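Local coordinates for long form salivary protein D7L1 (Anopheles stephensi, PDB 3NHI) that is a mosquito salivary protein that binds and sequesters host cysteinyl leukotrienes and thromboxane A2 analogues, modulating the host response to blood feeding, at residues A[152-160]-A[288-296]. Sequence-based numbering, arbitrary orientation.
Sequences GESFHAYCE and KKLNTTVHF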
ATOM      1  N   GLY A 152       5.739  -6.188  -9.600  1.00  9.12           N
ATOM      2  CA  GLY A 152       6.827  -5.948 -10.551  1.00  8.68           C
ATOM      3  C   GLY A 152       6.573  -4.757 -11.456  1.00  8.64           C
ATOM      4  O   GLY A 152       7.449  -4.361 -12.223  1.00  9.13           O
ATOM      5  N   GLU A 153       5.377  -4.181 -11.366  1.00  7.59           N
ATOM      6  CA  GLU A 153       4.982  -3.041 -12.189  1.00  7.36           C
ATOM      7  C   GLU A 153       4.893  -1.830 -11.275  1.00  6.89           C
ATOM      8  O   GLU A 153       4.199  -1.880 -10.258  1.00  7.42           O
ATOM      9  CB  GLU A 153       3.612  -3.311 -12.827  1.00  7.67           C
ATOM     10  CG  GLU A 153       3.036  -2.175 -13.659  1.00  9.44           C
ATOM     11  CD  GLU A 153       1.654  -2.502 -14.219  1.00  9.70           C
ATOM     12  OE1 GLU A 153       0.915  -3.304 -13.605  1.00  9.86           O
ATOM     13  OE2 GLU A 153       1.285  -1.931 -15.263  1.00 10.94           O
ATOM     14  N   SER A 154       5.572  -0.736 -11.616  1.00  5.86           N
ATOM     15  CA  SER A 154       5.478   0.460 -10.760  1.00  5.48           C
ATOM     16  C   SER A 154       4.141   1.145 -10.967  1.00  5.32           C
ATOM     17  O   SER A 154       3.513   1.002 -12.025  1.00  5.53           O
ATOM     18  CB  SER A 154       6.624   1.441 -11.033  1.00  5.69           C
ATOM     19  OG  SER A 154       6.521   2.016 -12.331  1.00  5.81           O
ATOM     20  N   PHE A 155       3.702   1.903  -9.963  1.00  5.24           N
ATOM     21  CA  PHE A 155       2.520   2.714 -10.188  1.00  5.10           C
ATOM     22  C   PHE A 155       2.713   3.704 -11.319  1.00  5.15           C
ATOM     23  O   PHE A 155       1.785   3.943 -12.090  1.00  6.16           O
ATOM     24  CB  PHE A 155       1.995   3.389  -8.909  1.00  4.67           C
ATOM     25  CG  PHE A 155       0.810   2.674  -8.321  1.00  4.00           C
ATOM     26  CD1 PHE A 155      -0.396   2.630  -9.027  1.00  4.52           C
ATOM     27  CD2 PHE A 155       0.899   2.011  -7.089  1.00  4.93           C
ATOM     28  CE1 PHE A 155      -1.496   1.926  -8.526  1.00  5.02           C
ATOM     29  CE2 PHE A 155      -0.207   1.310  -6.578  1.00  5.03           C
ATOM     30  CZ  PHE A 155      -1.403   1.273  -7.294  1.00  5.12           C
ATOM     31  N   HIS A 156       3.928   4.238 -11.453  1.00  5.23           N
ATOM     32  CA  HIS A 156       4.171   5.196 -12.526  1.00  5.22           C
ATOM     33  C   HIS A 156       3.949   4.552 -13.899  1.00  5.22           C
ATOM     34  O   HIS A 156       3.353   5.171 -14.773  1.00  6.11           O
ATOM     35  CB  HIS A 156       5.570   5.802 -12.424  1.00  4.95           C
ATOM     36  CG  HIS A 156       5.853   6.451 -11.103  1.00  5.17           C
ATOM     37  ND1 HIS A 156       5.776   5.770  -9.906  1.00  5.73           N
ATOM     38  CD2 HIS A 156       6.255   7.709 -10.797  1.00  5.59           C
ATOM     39  CE1 HIS A 156       6.090   6.593  -8.919  1.00  5.63           C
ATOM     40  NE2 HIS A 156       6.388   7.773  -9.433  1.00  4.44           N
ATOM     41  N   ALA A 157       4.399   3.311 -14.079  1.00  5.48           N
ATOM     42  CA  ALA A 157       4.199   2.617 -15.350  1.00  5.68           C
ATOM     43  C   ALA A 157       2.747   2.211 -15.568  1.00  5.55           C
ATOM     44  O   ALA A 157       2.219   2.358 -16.679  1.00  6.72           O
ATOM     45  CB  ALA A 157       5.108   1.408 -15.439  1.00  5.70           C
ATOM     46  N   TYR A 158       2.112   1.686 -14.519  1.00  5.81           N
ATOM     47  CA  TYR A 158       0.704   1.332 -14.578  1.00  6.15           C
ATOM     48  C   TYR A 158      -0.143   2.542 -14.989  1.00  6.66           C
ATOM     49  O   TYR A 158      -1.002   2.454 -15.878  1.00  6.98           O
ATOM     50  CB  TYR A 158       0.251   0.773 -13.219  1.00  6.78           C
ATOM     51  CG  TYR A 158      -1.240   0.588 -13.121  1.00  7.20           C
ATOM     52  CD1 TYR A 158      -1.841  -0.607 -13.505  1.00  8.44           C
ATOM     53  CD2 TYR A 158      -2.061   1.634 -12.677  1.00  8.27           C
ATOM     54  CE1 TYR A 158      -3.231  -0.768 -13.427  1.00  9.48           C
ATOM     55  CE2 TYR A 158      -3.433   1.487 -12.609  1.00 10.69           C
ATOM     56  CZ  TYR A 158      -4.010   0.296 -12.981  1.00 10.40           C
ATOM     57  OH  TYR A 158      -5.385   0.188 -12.905  1.00 13.41           O
ATOM     58  N   CYS A 159       0.120   3.677 -14.350  1.00  6.16           N
ATOM     59  CA  CYS A 159      -0.638   4.899 -14.587  1.00  6.31           C
ATOM     60  C   CYS A 159      -0.341   5.511 -15.956  1.00  6.85           C
ATOM     61  O   CYS A 159      -1.249   6.028 -16.608  1.00  7.03           O
ATOM     62  CB  CYS A 159      -0.364   5.900 -13.469  1.00  5.95           C
ATOM     63  SG  CYS A 159      -0.939   5.322 -11.840  1.00  5.41           S
ATOM     64  N   GLU A 160       0.917   5.448 -16.394  1.00  6.48           N
ATOM     65  CA  GLU A 160       1.280   5.900 -17.745  1.00  7.22           C
ATOM     66  C   GLU A 160       0.444   5.190 -18.817  1.00  7.43           C
ATOM     67  O   GLU A 160      -0.085   5.836 -19.729  1.00  7.80           O
ATOM     68  CB  GLU A 160       2.774   5.691 -17.999  1.00  7.18           C
ATOM     69  CG  GLU A 160       3.237   6.169 -19.383  1.00  7.89           C
ATOM     70  CD  GLU A 160       4.628   5.694 -19.771  1.00 10.22           C
ATOM     71  OE1 GLU A 160       5.200   4.833 -19.073  1.00 11.97           O
ATOM     72  OE2 GLU A 160       5.147   6.186 -20.795  1.00 10.76           O
ATOM     73  N   LYS A 288      15.532  -0.897 -13.678  1.00  8.91           N
ATOM     74  CA  LYS A 288      15.715  -1.507 -14.999  1.00  9.41           C
ATOM     75  C   LYS A 288      15.315  -2.987 -15.019  1.00  9.94           C
ATOM     76  O   LYS A 288      14.962  -3.523 -16.074  1.00 10.06           O
ATOM     77  CB  LYS A 288      17.157  -1.327 -15.480  1.00  9.73           C
ATOM     78  CG  LYS A 288      17.513   0.095 -15.835  1.00 10.01           C
ATOM     79  CD  LYS A 288      18.983   0.200 -16.176  1.00 12.37           C
ATOM     80  CE  LYS A 288      19.334   1.610 -16.573  1.00 13.95           C
ATOM     81  NZ  LYS A 288      20.803   1.780 -16.794  1.00 16.98           N
ATOM     82  N   LYS A 289      15.350  -3.631 -13.855  1.00  9.73           N
ATOM     83  CA  LYS A 289      14.978  -5.042 -13.733  1.00 10.62           C
ATOM     84  C   LYS A 289      13.467  -5.265 -13.726  1.00 10.17           C
ATOM     85  O   LYS A 289      13.004  -6.397 -13.870  1.00 11.59           O
ATOM     86  CB  LYS A 289      15.571  -5.630 -12.453  1.00 11.28           C
ATOM     87  CG  LYS A 289      17.097  -5.626 -12.436  1.00 14.26           C
ATOM     88  CD  LYS A 289      17.670  -5.842 -11.035  1.00 19.61           C
ATOM     89  CE  LYS A 289      17.702  -7.312 -10.627  1.00 22.99           C
ATOM     90  NZ  LYS A 289      16.462  -7.736  -9.917  1.00 25.63           N
ATOM     91  N   LEU A 290      12.707  -4.188 -13.545  1.00  9.36           N
ATOM     92  CA  LEU A 290      11.267  -4.288 -13.327  1.00  8.85           C
ATOM     93  C   LEU A 290      10.501  -3.525 -14.410  1.00  8.41           C
ATOM     94  O   LEU A 290      11.098  -2.894 -15.281  1.00  8.85           O
ATOM     95  CB  LEU A 290      10.920  -3.768 -11.919  1.00  8.81           C
ATOM     96  CG  LEU A 290      11.564  -4.553 -10.766  1.00  9.48           C
ATOM     97  CD1 LEU A 290      11.435  -3.786  -9.459  1.00 10.82           C
ATOM     98  CD2 LEU A 290      10.997  -5.971 -10.623  1.00 12.05           C
ATOM     99  N   ASN A 291       9.174  -3.590 -14.353  1.00  8.10           N
ATOM    100  CA  ASN A 291       8.324  -2.890 -15.302  1.00  8.22           C
ATOM    101  C   ASN A 291       8.072  -1.468 -14.794  1.00  7.80           C
ATOM    102  O   ASN A 291       7.081  -1.188 -14.119  1.00  7.54           O
ATOM    103  CB  ASN A 291       7.026  -3.675 -15.527  1.00  8.67           C
ATOM    104  CG  ASN A 291       6.085  -3.005 -16.522  1.00  9.40           C
ATOM    105  OD1 ASN A 291       6.451  -2.069 -17.225  1.00 11.61           O
ATOM    106  ND2 ASN A 291       4.854  -3.493 -16.571  1.00 12.07           N
ATOM    107  N   THR A 292       8.999  -0.577 -15.129  1.00  7.35           N
ATOM    108  CA  THR A 292       8.995   0.796 -14.620  1.00  7.36           C
ATOM    109  C   THR A 292       9.131   1.800 -15.764  1.00  7.47           C
ATOM    110  O   THR A 292       9.207   1.424 -16.940  1.00  8.49           O
ATOM    111  CB  THR A 292      10.160   1.053 -13.645  1.00  7.29           C
ATOM    112  OG1 THR A 292      11.384   1.050 -14.387  1.00  8.70           O
ATOM    113  CG2 THR A 292      10.209   0.002 -12.558  1.00  8.16           C
ATOM    114  N   THR A 293       9.185   3.081 -15.410  1.00  7.89           N
ATOM    115  CA  THR A 293       9.287   4.156 -16.390  1.00  8.10           C
ATOM    116  C   THR A 293      10.720   4.670 -16.526  1.00  9.21           C
ATOM    117  O   THR A 293      10.945   5.757 -17.045  1.00  9.23           O
ATOM    118  CB  THR A 293       8.340   5.332 -16.051  1.00  7.65           C
ATOM    119  OG1 THR A 293       8.679   5.879 -14.773  1.00  6.88           O
ATOM    120  CG2 THR A 293       6.885   4.890 -16.056  1.00  8.30           C
ATOM    121  N   VAL A 294      11.679   3.862 -16.086  1.00 10.38           N
ATOM    122  CA  VAL A 294      13.101   4.230 -16.104  1.00 11.90           C
ATOM    123  C   VAL A 294      13.654   4.360 -17.530  1.00 13.44           C
ATOM    124  O   VAL A 294      13.135   3.745 -18.466  1.00 13.44           O
ATOM    125  CB  VAL A 294      13.940   3.219 -15.257  1.00 11.83           C
ATOM    126  CG1 VAL A 294      14.145   1.897 -16.000  1.00 12.33           C
ATOM    127  CG2 VAL A 294      15.283   3.826 -14.826  1.00 11.86           C
ATOM    128  N   HIS A 295      14.698   5.175 -17.670  1.00 16.08           N
ATOM    129  CA  HIS A 295      15.442   5.317 -18.920  1.00 18.68           C
ATOM    130  C   HIS A 295      16.415   4.158 -19.108  1.00 19.98           C
ATOM    131  O   HIS A 295      17.184   3.822 -18.202  1.00 20.21           O
ATOM    132  CB  HIS A 295      16.229   6.628 -18.939  1.00 19.31           C
ATOM    133  CG  HIS A 295      15.372   7.852 -19.010  1.00 21.74           C
ATOM    134  ND1 HIS A 295      14.648   8.318 -17.934  1.00 23.47           N
ATOM    135  CD2 HIS A 295      15.142   8.720 -20.025  1.00 23.26           C
ATOM    136  CE1 HIS A 295      14.004   9.416 -18.285  1.00 24.07           C
ATOM    137  NE2 HIS A 295      14.283   9.679 -19.550  1.00 25.17           N
ATOM    138  N   PHE A 296      16.376   3.561 -20.294  1.00 21.54           N
ATOM    139  CA  PHE A 296      17.291   2.478 -20.659  1.00 22.70           C
ATOM    140  C   PHE A 296      18.377   2.951 -21.621  1.00 23.40           C
ATOM    141  O   PHE A 296      18.352   4.092 -22.098  1.00 24.28           O
ATOM    142  CB  PHE A 296      16.511   1.317 -21.277  1.00 22.95           C
ATOM    143  CG  PHE A 296      15.653   0.573 -20.297  1.00 23.00           C
ATOM    144  CD1 PHE A 296      14.308   0.897 -20.134  1.00 23.27           C
ATOM    145  CD2 PHE A 296      16.188  -0.461 -19.535  1.00 23.96           C
ATOM    146  CE1 PHE A 296      13.510   0.202 -19.231  1.00 23.10           C
ATOM    147  CE2 PHE A 296      15.397  -1.158 -18.625  1.00 23.42           C
ATOM    148  CZ  PHE A 296      14.061  -0.830 -18.471  1.00 22.65           C
TER
HETATM  149  O   HOH W   1       2.796  -1.382 -17.667  1.00 32.90           O
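E153 and N291 form a single beta bridge between the lead-in to helix 155-163 and the C-terminal tail of this all-helical, odorant-binding-protein-like chain. Two backbone bonds make it: N291 N to G152 O at 2.8 Å, and S154 N to N291 O at 3.0 Å. The same N291 O also receives a CA-H contact from E153. With CG anti to the backbone N in both (chi1 177° and -180°), the E153 and N291 side chains run the same way beside the bridge, alongside each other. Carboxylate and amide lie nearly parallel, their planes 13° apart. A water donates to E153 OE2 and accepts from N291 ND2, while E153 OE1 takes the backbone N of Q150. S154 is the helix N-cap: its OG accepts from A157 N at 3.0 Å. E262 OE2 of helix 251-266 is hydrogen-bonded to both S154 OG and T293 OG1, and so ties the helix start to the tail. T293 OG1 is also hydrogen-bonded to R176 NE. The T293 methyl, beside its backbone N, faces the first helical turn. E160, whose OE2 is hydrogen-bonded to S170 OG, passes it in the opposite direction, with OE1 3.5 Å from T293 CG2; A157 N lies equally close to that methyl.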